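Side-chain contacts in retinol dehydratase (Spodoptera frugiperda, PDB 1FMJ), which binds retinol beside adenosine 3',5'-diphosphate and, on a sulfotransferase-type scaffold, acts as a retinol dehydratase: residues A[21-26]-A[219-224]; A[9-14]-A[55-60]; A[229-234]-A[344-349]. All coordinates share one frame; numbering follows the deposited sequence.

Overall arrangement
The three contacts spread over the chain, with centres 22 to 25 Å apart. Interactions 1 and 2 share the N-terminal region: strand 13-14 leads into helix 18-24, yet their nearest atoms remain about 7 Å apart. Interactions 1 and 3 touch where Leu224 O packs at 3.6 Å from His230 CD2. This junction borders the retinol pocket: Leu224 touches the pocket residue His164, and His230 NE2 is hydrogen-bonded to the backbone O of His164. Interaction 3 has the Val231 side chain about 12 Å from the bound adenosine-3'-5'-diphosphate, and about 6 Å separates its nearest atoms from those of interaction 2. None of the three contacts itself forms a ligand site.

Interaction 1: A[21-26]-A[219-224]; sequences DKLVKA and RGLYTL
Leu23 and Val24, near the end of helix 18-24, bear on Leu221 in the loop between helices 210-218 and 227-235. The close-packed part consists of two methyl contacts. Leu23 CD2 lies 3.8 Å from Leu221 CD1, a meeting of branch ends between two side chains set at a slant to each other. Val24 uses its CG2 branch, which sits 4.2 Å from Leu221 CB and 3.8 Å from Leu221 O. That branch stands anti to the Val24 carbonyl carbon, while CG1 takes the place anti to the backbone N (chi1 176°). The buried oxygen Leu221 O has no polar partner in the model, so a methyl group is what it meets here.

The loose side begins at Arg219. Leu23 CD2 comes no nearer than 4.5 Å to Arg219 CD, and the guanidinium, one face of which is offset over Leu221 CD1, runs on to the solvent side, where NH2 makes a long, weak ion pair with Glu19.

Leu16, Met44, Lys37 and Met216 also touch the Leu221 side chain, which places it where helix 18-24, the small antiparallel sheet and helix 210-218 converge. The N-terminal helix is thereby laid against a loop of the sulfotransferase domain. With no hydrogen bond or salt bridge crossing between the segments themselves, the contact rests on shape and burial of aliphatic surface; the charge link to the same helix, through Glu19, is weak.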
loop_
_atom_site.group_PDB
_atom_site.type_symbol
_atom_site.label_atom_id
_atom_site.label_comp_id
_atom_site.label_asym_id
_atom_site.label_seq_id
_atom_site.Cartn_x
_atom_site.Cartn_y
_atom_site.Cartn_z
ATOM N N ASP A 21 -11.673 -19.393 5.112
ATOM C CA ASP A 21 -11.139 -19.940 3.876
ATOM C C ASP A 21 -12.233 -20.009 2.820
ATOM O O ASP A 21 -11.965 -19.871 1.631
ATOM C CB ASP A 21 -10.565 -21.340 4.115
ATOM C CG ASP A 21 -9.822 -21.877 2.905
ATOM O OD1 ASP A 21 -8.766 -21.306 2.554
ATOM O OD2 ASP A 21 -10.294 -22.867 2.299
ATOM N N LYS A 22 -13.474 -20.208 3.245
ATOM C CA LYS A 22 -14.551 -20.297 2.278
ATOM C C LYS A 22 -14.818 -18.968 1.582
ATOM O O LYS A 22 -14.953 -18.925 0.357
ATOM C CB LYS A 22 -15.836 -20.813 2.934
ATOM C CG LYS A 22 -16.881 -21.257 1.912
ATOM C CD LYS A 22 -17.987 -22.092 2.545
ATOM C CE LYS A 22 -18.953 -22.622 1.484
ATOM N NZ LYS A 22 -20.054 -23.422 2.079
ATOM N N LEU A 23 -14.896 -17.890 2.359
ATOM C CA LEU A 23 -15.154 -16.566 1.801
ATOM C C LEU A 23 -13.993 -16.073 0.947
ATOM O O LEU A 23 -14.191 -15.360 -0.036
ATOM C CB LEU A 23 -15.420 -15.550 2.914
ATOM C CG LEU A 23 -15.644 -14.116 2.419
ATOM C CD1 LEU A 23 -16.920 -14.069 1.585
ATOM C CD2 LEU A 23 -15.737 -13.150 3.601
ATOM N N VAL A 24 -12.777 -16.437 1.328
ATOM C CA VAL A 24 -11.621 -16.012 0.553
ATOM C C VAL A 24 -11.519 -16.813 -0.746
ATOM O O VAL A 24 -11.431 -16.240 -1.832
ATOM C CB VAL A 24 -10.321 -16.184 1.350
ATOM C CG1 VAL A 24 -9.133 -15.829 0.478
ATOM C CG2 VAL A 24 -10.352 -15.305 2.579
ATOM N N LYS A 25 -11.535 -18.137 -0.626
ATOM C CA LYS A 25 -11.440 -19.025 -1.784
ATOM C C LYS A 25 -12.614 -18.855 -2.749
ATOM O O LYS A 25 -12.725 -19.590 -3.733
ATOM C CB LYS A 25 -11.380 -20.486 -1.323
ATOM C CG LYS A 25 -10.099 -20.886 -0.611
ATOM C CD LYS A 25 -8.940 -20.987 -1.588
ATOM C CE LYS A 25 -7.687 -21.487 -0.896
ATOM N NZ LYS A 25 -7.337 -20.631 0.265
ATOM N N ALA A 26 -13.485 -17.895 -2.460
ATOM C CA ALA A 26 -14.648 -17.634 -3.299
ATOM C C ALA A 26 -14.503 -16.308 -4.039
ATOM O O ALA A 26 -15.349 -15.940 -4.852
ATOM C CB ALA A 26 -15.902 -17.621 -2.444
ATOM N N ARG A 219 -14.338 -7.656 6.978
ATOM C CA ARG A 219 -14.281 -8.749 7.938
ATOM C C ARG A 219 -12.829 -9.093 8.252
ATOM O O ARG A 219 -12.547 -10.073 8.946
ATOM C CB ARG A 219 -15.000 -9.991 7.404
ATOM C CG ARG A 219 -16.511 -9.964 7.582
ATOM C CD ARG A 219 -17.073 -11.373 7.490
ATOM N NE ARG A 219 -16.380 -12.282 8.408
ATOM C CZ ARG A 219 -16.604 -13.593 8.489
ATOM N NH1 ARG A 219 -17.513 -14.164 7.709
ATOM N NH2 ARG A 219 -15.900 -14.339 9.338
ATOM N N GLY A 220 -11.916 -8.270 7.748
ATOM C CA GLY A 220 -10.501 -8.501 7.975
ATOM C C GLY A 220 -9.987 -9.729 7.246
ATOM O O GLY A 220 -9.080 -10.419 7.730
ATOM N N LEU A 221 -10.561 -10.012 6.077
ATOM C CA LEU A 221 -10.134 -11.172 5.301
ATOM C C LEU A 221 -9.438 -10.810 3.991
ATOM O O LEU A 221 -9.276 -11.650 3.106
ATOM C CB LEU A 221 -11.323 -12.109 5.052
ATOM C CG LEU A 221 -11.734 -12.837 6.342
ATOM C CD1 LEU A 221 -12.978 -13.675 6.124
ATOM C CD2 LEU A 221 -10.568 -13.701 6.814
ATOM N N TYR A 222 -9.050 -9.551 3.848
ATOM C CA TYR A 222 -8.313 -9.163 2.657
ATOM C C TYR A 222 -6.901 -8.805 3.090
ATOM O O TYR A 222 -6.612 -8.676 4.285
ATOM C CB TYR A 222 -8.949 -7.985 1.912
ATOM C CG TYR A 222 -8.286 -7.749 0.563
ATOM C CD1 TYR A 222 -8.290 -8.738 -0.425
ATOM C CD2 TYR A 222 -7.594 -6.571 0.307
ATOM C CE1 TYR A 222 -7.605 -8.550 -1.641
ATOM C CE2 TYR A 222 -6.913 -6.373 -0.888
ATOM C CZ TYR A 222 -6.917 -7.360 -1.856
ATOM O OH TYR A 222 -6.217 -7.158 -3.019
ATOM N N THR A 223 -6.025 -8.663 2.108
ATOM C CA THR A 223 -4.615 -8.361 2.329
ATOM C C THR A 223 -4.307 -7.260 3.350
ATOM O O THR A 223 -4.760 -6.124 3.231
ATOM C CB THR A 223 -3.930 -8.020 0.983
ATOM O OG1 THR A 223 -4.253 -9.040 0.023
ATOM C CG2 THR A 223 -2.409 -7.954 1.149
ATOM N N LEU A 224 -3.522 -7.644 4.352
ATOM C CA LEU A 224 -3.070 -6.785 5.441
ATOM C C LEU A 224 -4.105 -6.137 6.354
ATOM O O LEU A 224 -3.781 -5.210 7.099
ATOM C CB LEU A 224 -2.071 -5.747 4.909
ATOM C CG LEU A 224 -0.740 -6.402 4.487
ATOM C CD1 LEU A 224 0.193 -5.370 3.911
ATOM C CD2 LEU A 224 -0.081 -7.087 5.693
#

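Interaction 2: A[9-14]-A[55-60]; sequences FPYEFR and NIYNMP
Phe9 turns the CD1-CE1 edge of its ring toward the face of Tyr57 in a T-shaped pair, with centroids 5.5 Å apart and planes at 78°. The closest point lies at the root of the tyrosine, where Phe9 CD1 is 3.7 Å from Tyr57 CB. Pro10 approaches nearer the far end: its CD lies 3.6 Å from Tyr57 CE2, and its CG is 3.8 Å from Tyr57 OH. Tyr11 adds a lighter touch, CE1 to CE1 of Tyr57 at 4.1 Å, from a side chain running roughly at right angles. Tyr57 reaches all three from the last turn of helix 53-57 because chi1 (-166°) swings its ring away from the backbone N. These precede strand 13-14, an outer strand of the three-stranded antiparallel sheet, so the contact joins the sheet's N-terminal lead-in to the short helix after strand 43-46. Were Tyr57 cut back to an alanine, the Phe9 edge would probably lose its ring face, and a gap would probably open beside Pro10.

Further out, Pro10 CG sits over the centre of the Tyr11 ring, 4.0 Å above its plane. Ala53 and Ala54 touch Phe9, and Tyr11 OH is hydrogen-bonded to Ser168 O.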
loop_
_atom_site.group_PDB
_atom_site.type_symbol
_atom_site.label_atom_id
_atom_site.label_comp_id
_atom_site.label_asym_id
_atom_site.label_seq_id
_atom_site.Cartn_x
_atom_site.Cartn_y
_atom_site.Cartn_z
ATOM N N PHE A 9 11.186 -13.039 16.983
ATOM C CA PHE A 9 9.837 -12.913 16.442
ATOM C C PHE A 9 8.824 -13.539 17.400
ATOM O O PHE A 9 8.775 -14.756 17.564
ATOM C CB PHE A 9 9.757 -13.570 15.059
ATOM C CG PHE A 9 8.631 -13.056 14.217
ATOM C CD1 PHE A 9 8.509 -11.693 13.959
ATOM C CD2 PHE A 9 7.680 -13.923 13.693
ATOM C CE1 PHE A 9 7.451 -11.205 13.193
ATOM C CE2 PHE A 9 6.620 -13.443 12.926
ATOM C CZ PHE A 9 6.506 -12.081 12.677
ATOM N N PRO A 10 7.991 -12.705 18.039
ATOM C CA PRO A 10 6.975 -13.142 18.997
ATOM C C PRO A 10 5.618 -13.523 18.434
ATOM O O PRO A 10 4.671 -13.705 19.193
ATOM C CB PRO A 10 6.867 -11.944 19.926
ATOM C CG PRO A 10 6.954 -10.812 18.954
ATOM C CD PRO A 10 8.088 -11.233 18.025
ATOM N N TYR A 11 5.513 -13.656 17.118
ATOM C CA TYR A 11 4.228 -13.976 16.516
ATOM C C TYR A 11 4.084 -15.359 15.906
ATOM O O TYR A 11 5.005 -15.884 15.287
ATOM C CB TYR A 11 3.898 -12.939 15.445
ATOM C CG TYR A 11 3.877 -11.525 15.960
ATOM C CD1 TYR A 11 4.688 -10.547 15.393
ATOM C CD2 TYR A 11 3.031 -11.159 17.003
ATOM C CE1 TYR A 11 4.656 -9.234 15.850
ATOM C CE2 TYR A 11 2.991 -9.843 17.470
ATOM C CZ TYR A 11 3.806 -8.890 16.882
ATOM O OH TYR A 11 3.744 -7.586 17.304
ATOM N N GLU A 12 2.908 -15.942 16.094
ATOM C CA GLU A 12 2.603 -17.239 15.521
ATOM C C GLU A 12 1.553 -16.940 14.463
ATOM O O GLU A 12 0.888 -15.906 14.523
ATOM C CB GLU A 12 2.009 -18.181 16.567
ATOM C CG GLU A 12 2.891 -18.446 17.766
ATOM C CD GLU A 12 2.340 -19.557 18.636
ATOM O OE1 GLU A 12 1.100 -19.626 18.786
ATOM O OE2 GLU A 12 3.140 -20.352 19.174
ATOM N N PHE A 13 1.409 -17.833 13.493
ATOM C CA PHE A 13 0.427 -17.636 12.444
ATOM C C PHE A 13 -0.494 -18.843 12.416
ATOM O O PHE A 13 -0.158 -19.910 12.933
ATOM C CB PHE A 13 1.124 -17.475 11.085
ATOM C CG PHE A 13 1.766 -18.735 10.578
ATOM C CD1 PHE A 13 1.034 -19.653 9.826
ATOM C CD2 PHE A 13 3.103 -19.011 10.860
ATOM C CE1 PHE A 13 1.627 -20.830 9.355
ATOM C CE2 PHE A 13 3.702 -20.183 10.396
ATOM C CZ PHE A 13 2.963 -21.093 9.642
ATOM N N ARG A 14 -1.663 -18.673 11.824
ATOM C CA ARG A 14 -2.601 -19.778 11.737
ATOM C C ARG A 14 -3.253 -19.750 10.379
ATOM O O ARG A 14 -3.384 -18.689 9.757
ATOM C CB ARG A 14 -3.686 -19.678 12.810
ATOM C CG ARG A 14 -4.731 -18.600 12.548
ATOM C CD ARG A 14 -5.821 -18.648 13.603
ATOM N NE ARG A 14 -6.835 -17.609 13.431
ATOM C CZ ARG A 14 -7.680 -17.539 12.405
ATOM N NH1 ARG A 14 -7.637 -18.451 11.444
ATOM N NH2 ARG A 14 -8.574 -16.557 12.343
ATOM N N ASN A 55 13.182 -11.444 9.887
ATOM C CA ASN A 55 14.211 -10.549 9.366
ATOM C C ASN A 55 13.703 -9.115 9.308
ATOM O O ASN A 55 14.424 -8.176 9.646
ATOM C CB ASN A 55 14.635 -10.981 7.964
ATOM C CG ASN A 55 15.574 -12.165 7.979
ATOM O OD1 ASN A 55 15.954 -12.672 6.932
ATOM N ND2 ASN A 55 15.954 -12.611 9.167
ATOM N N ILE A 56 12.456 -8.950 8.877
ATOM C CA ILE A 56 11.872 -7.619 8.784
ATOM C C ILE A 56 11.626 -7.046 10.177
ATOM O O ILE A 56 11.685 -5.842 10.382
ATOM C CB ILE A 56 10.560 -7.654 7.972
ATOM C CG1 ILE A 56 10.887 -7.870 6.490
ATOM C CG2 ILE A 56 9.788 -6.358 8.155
ATOM C CD1 ILE A 56 9.691 -8.258 5.632
ATOM N N TYR A 57 11.366 -7.924 11.136
ATOM C CA TYR A 57 11.123 -7.504 12.508
ATOM C C TYR A 57 12.443 -7.017 13.103
ATOM O O TYR A 57 12.469 -6.169 13.993
ATOM C CB TYR A 57 10.594 -8.689 13.318
ATOM C CG TYR A 57 9.985 -8.318 14.649
ATOM C CD1 TYR A 57 8.820 -7.551 14.716
ATOM C CD2 TYR A 57 10.574 -8.732 15.846
ATOM C CE1 TYR A 57 8.256 -7.204 15.943
ATOM C CE2 TYR A 57 10.020 -8.389 17.076
ATOM C CZ TYR A 57 8.861 -7.628 17.118
ATOM O OH TYR A 57 8.314 -7.288 18.333
ATOM N N ASN A 58 13.541 -7.551 12.586
ATOM C CA ASN A 58 14.862 -7.190 13.077
ATOM C C ASN A 58 15.698 -6.398 12.077
ATOM O O ASN A 58 16.891 -6.222 12.284
ATOM C CB ASN A 58 15.619 -8.463 13.467
ATOM C CG ASN A 58 15.032 -9.133 14.691
ATOM O OD1 ASN A 58 15.258 -8.690 15.822
ATOM N ND2 ASN A 58 14.252 -10.194 14.473
ATOM N N MET A 59 15.083 -5.918 10.999
ATOM C CA MET A 59 15.841 -5.179 9.995
ATOM C C MET A 59 16.652 -4.002 10.534
ATOM O O MET A 59 16.142 -3.134 11.244
ATOM C CB MET A 59 14.928 -4.708 8.854
ATOM C CG MET A 59 13.755 -3.823 9.262
ATOM S SD MET A 59 12.756 -3.274 7.822
ATOM C CE MET A 59 11.752 -1.988 8.570
ATOM N N PRO A 60 17.952 -3.976 10.227
ATOM C CA PRO A 60 18.771 -2.863 10.711
ATOM C C PRO A 60 18.283 -1.571 10.064
ATOM O O PRO A 60 18.036 -1.530 8.853
ATOM C CB PRO A 60 20.175 -3.245 10.255
ATOM C CG PRO A 60 20.131 -4.739 10.299
ATOM C CD PRO A 60 18.794 -5.041 9.665
#

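Interaction 3: A[229-234]-A[344-349]; sequences EHVKEA and LRYPNM
The phenol of Tyr346 comes head-on to Val231 of helix 227-235, its OH lying between the two methyls at 3.7 Å from both Val231 CG1 and Val231 CG2. Leu344 CD2 of the same tail approaches CE1 of the Tyr346 ring obliquely, at 4.3 Å, and Phe247 forms an edge-to-face pair with the same tyrosine. The setting is the sulfotransferase fold, of the P-loop class: helix 227-235 packs on strands 179-184 and 243-247 of the central parallel sheet, the C-terminal tail 344-349 lies against the helix, and Pro347 touches Phe247 of strand 243-247. Val231 itself touches Tyr182 and Phe245 on those strands.

The aliphatic half of the contact is made by Leu344, whose CD2 approaches Val231 CG1 at 3.9 Å from a side chain set nearly at right angles. CG of Leu344 is anti to the backbone N (chi1 179°), which brings CD2 to the helix. Lys232 adds a looser touch, CG to Leu344 CD2 at 4.3 Å, while its NZ is hydrogen-bonded to Asn338 O.

No hydrogen bond crosses between the segments; the buried hydroxyl of Tyr346 is instead paired with that of Tyr227. Within the tail, Arg345 NH1 donates to Leu344 O at 2.9 Å (N-H...O angle 157°) and is also hydrogen-bonded to Thr342 O. The Leu344 oxygen lies close to the guanidinium plane, whereas the nitrogen stands 52° out of the carbonyl plane.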
loop_
_atom_site.group_PDB
_atom_site.type_symbol
_atom_site.label_atom_id
_atom_site.label_comp_id
_atom_site.label_asym_id
_atom_site.label_seq_id
_atom_site.Cartn_x
_atom_site.Cartn_y
_atom_site.Cartn_z
ATOM N N GLU A 229 -7.068 -2.063 12.769
ATOM C CA GLU A 229 -5.919 -2.363 13.622
ATOM C C GLU A 229 -4.674 -1.771 12.968
ATOM O O GLU A 229 -3.760 -1.296 13.647
ATOM C CB GLU A 229 -5.749 -3.872 13.802
ATOM C CG GLU A 229 -6.887 -4.535 14.578
ATOM C CD GLU A 229 -7.269 -3.750 15.820
ATOM O OE1 GLU A 229 -6.350 -3.344 16.567
ATOM O OE2 GLU A 229 -8.482 -3.538 16.052
ATOM N N HIS A 230 -4.650 -1.785 11.640
ATOM C CA HIS A 230 -3.518 -1.245 10.880
ATOM C C HIS A 230 -3.430 0.260 11.127
ATOM O O HIS A 230 -2.373 0.788 11.487
ATOM C CB HIS A 230 -3.722 -1.546 9.383
ATOM C CG HIS A 230 -2.500 -1.338 8.538
ATOM N ND1 HIS A 230 -1.865 -0.120 8.431
ATOM C CD2 HIS A 230 -1.836 -2.183 7.712
ATOM C CE1 HIS A 230 -0.866 -0.220 7.572
ATOM N NE2 HIS A 230 -0.829 -1.463 7.121
ATOM N N VAL A 231 -4.551 0.951 10.959
ATOM C CA VAL A 231 -4.602 2.396 11.175
ATOM C C VAL A 231 -4.341 2.785 12.627
ATOM O O VAL A 231 -3.575 3.707 12.900
ATOM C CB VAL A 231 -5.971 2.973 10.792
ATOM C CG1 VAL A 231 -6.009 4.481 11.087
ATOM C CG2 VAL A 231 -6.257 2.709 9.315
ATOM N N LYS A 232 -4.994 2.096 13.558
ATOM C CA LYS A 232 -4.831 2.421 14.971
ATOM C C LYS A 232 -3.384 2.366 15.458
ATOM O O LYS A 232 -2.968 3.195 16.256
ATOM C CB LYS A 232 -5.724 1.515 15.828
ATOM C CG LYS A 232 -7.204 1.786 15.602
ATOM C CD LYS A 232 -8.079 1.108 16.629
ATOM C CE LYS A 232 -9.521 1.535 16.447
ATOM N NZ LYS A 232 -10.369 1.025 17.541
ATOM N N GLU A 233 -2.617 1.400 14.970
ATOM C CA GLU A 233 -1.220 1.278 15.375
ATOM C C GLU A 233 -0.412 2.514 15.020
ATOM O O GLU A 233 0.470 2.925 15.769
ATOM C CB GLU A 233 -0.579 0.060 14.724
ATOM C CG GLU A 233 -0.847 -1.239 15.445
ATOM C CD GLU A 233 -0.017 -2.368 14.878
ATOM O OE1 GLU A 233 1.107 -2.082 14.419
ATOM O OE2 GLU A 233 -0.477 -3.536 14.898
ATOM N N ALA A 234 -0.710 3.105 13.867
ATOM C CA ALA A 234 0.002 4.300 13.432
ATOM C C ALA A 234 -0.567 5.506 14.148
ATOM O O ALA A 234 0.165 6.418 14.528
ATOM C CB ALA A 234 -0.136 4.480 11.931
ATOM N N LEU A 344 -9.802 8.505 17.285
ATOM C CA LEU A 344 -9.620 8.416 15.835
ATOM C C LEU A 344 -10.849 8.946 15.098
ATOM O O LEU A 344 -11.979 8.530 15.367
ATOM C CB LEU A 344 -9.375 6.961 15.416
ATOM C CG LEU A 344 -9.201 6.732 13.908
ATOM C CD1 LEU A 344 -8.098 7.637 13.381
ATOM C CD2 LEU A 344 -8.879 5.263 13.654
ATOM N N ARG A 345 -10.620 9.872 14.172
ATOM C CA ARG A 345 -11.699 10.463 13.382
ATOM C C ARG A 345 -11.216 10.794 11.970
ATOM O O ARG A 345 -10.099 11.287 11.788
ATOM C CB ARG A 345 -12.205 11.753 14.041
ATOM C CG ARG A 345 -12.961 11.567 15.362
ATOM C CD ARG A 345 -14.305 10.884 15.153
ATOM N NE ARG A 345 -15.102 10.855 16.382
ATOM C CZ ARG A 345 -14.790 10.156 17.475
ATOM N NH1 ARG A 345 -13.696 9.411 17.513
ATOM N NH2 ARG A 345 -15.576 10.214 18.541
ATOM N N TYR A 346 -12.054 10.522 10.977
ATOM C CA TYR A 346 -11.701 10.836 9.602
ATOM C C TYR A 346 -12.297 12.184 9.218
ATOM O O TYR A 346 -13.497 12.411 9.375
ATOM C CB TYR A 346 -12.190 9.751 8.646
ATOM C CG TYR A 346 -11.423 8.457 8.781
ATOM C CD1 TYR A 346 -11.654 7.596 9.850
ATOM C CD2 TYR A 346 -10.434 8.115 7.860
ATOM C CE1 TYR A 346 -10.923 6.431 10.002
ATOM C CE2 TYR A 346 -9.696 6.953 8.001
ATOM C CZ TYR A 346 -9.946 6.114 9.075
ATOM O OH TYR A 346 -9.226 4.953 9.219
ATOM N N PRO A 347 -11.454 13.096 8.705
ATOM C CA PRO A 347 -11.802 14.451 8.272
ATOM C C PRO A 347 -13.075 14.567 7.429
ATOM O O PRO A 347 -13.867 15.493 7.610
ATOM C CB PRO A 347 -10.571 14.880 7.482
ATOM C CG PRO A 347 -9.467 14.197 8.200
ATOM C CD PRO A 347 -10.030 12.819 8.441
ATOM N N ASN A 348 -13.264 13.631 6.507
ATOM C CA ASN A 348 -14.418 13.656 5.618
ATOM C C ASN A 348 -15.726 13.202 6.261
ATOM O O ASN A 348 -16.802 13.692 5.904
ATOM C CB ASN A 348 -14.132 12.807 4.376
ATOM N N MET A 349 -15.636 12.260 7.194
ATOM C CA MET A 349 -16.825 11.743 7.861
ATOM C C MET A 349 -17.490 12.802 8.722
ATOM O O MET A 349 -16.847 13.848 8.962
ATOM C CB MET A 349 -16.460 10.539 8.726
ATOM C CG MET A 349 -16.025 9.330 7.930
ATOM S SD MET A 349 -15.504 7.975 8.978
ATOM C CE MET A 349 -17.061 7.483 9.678
#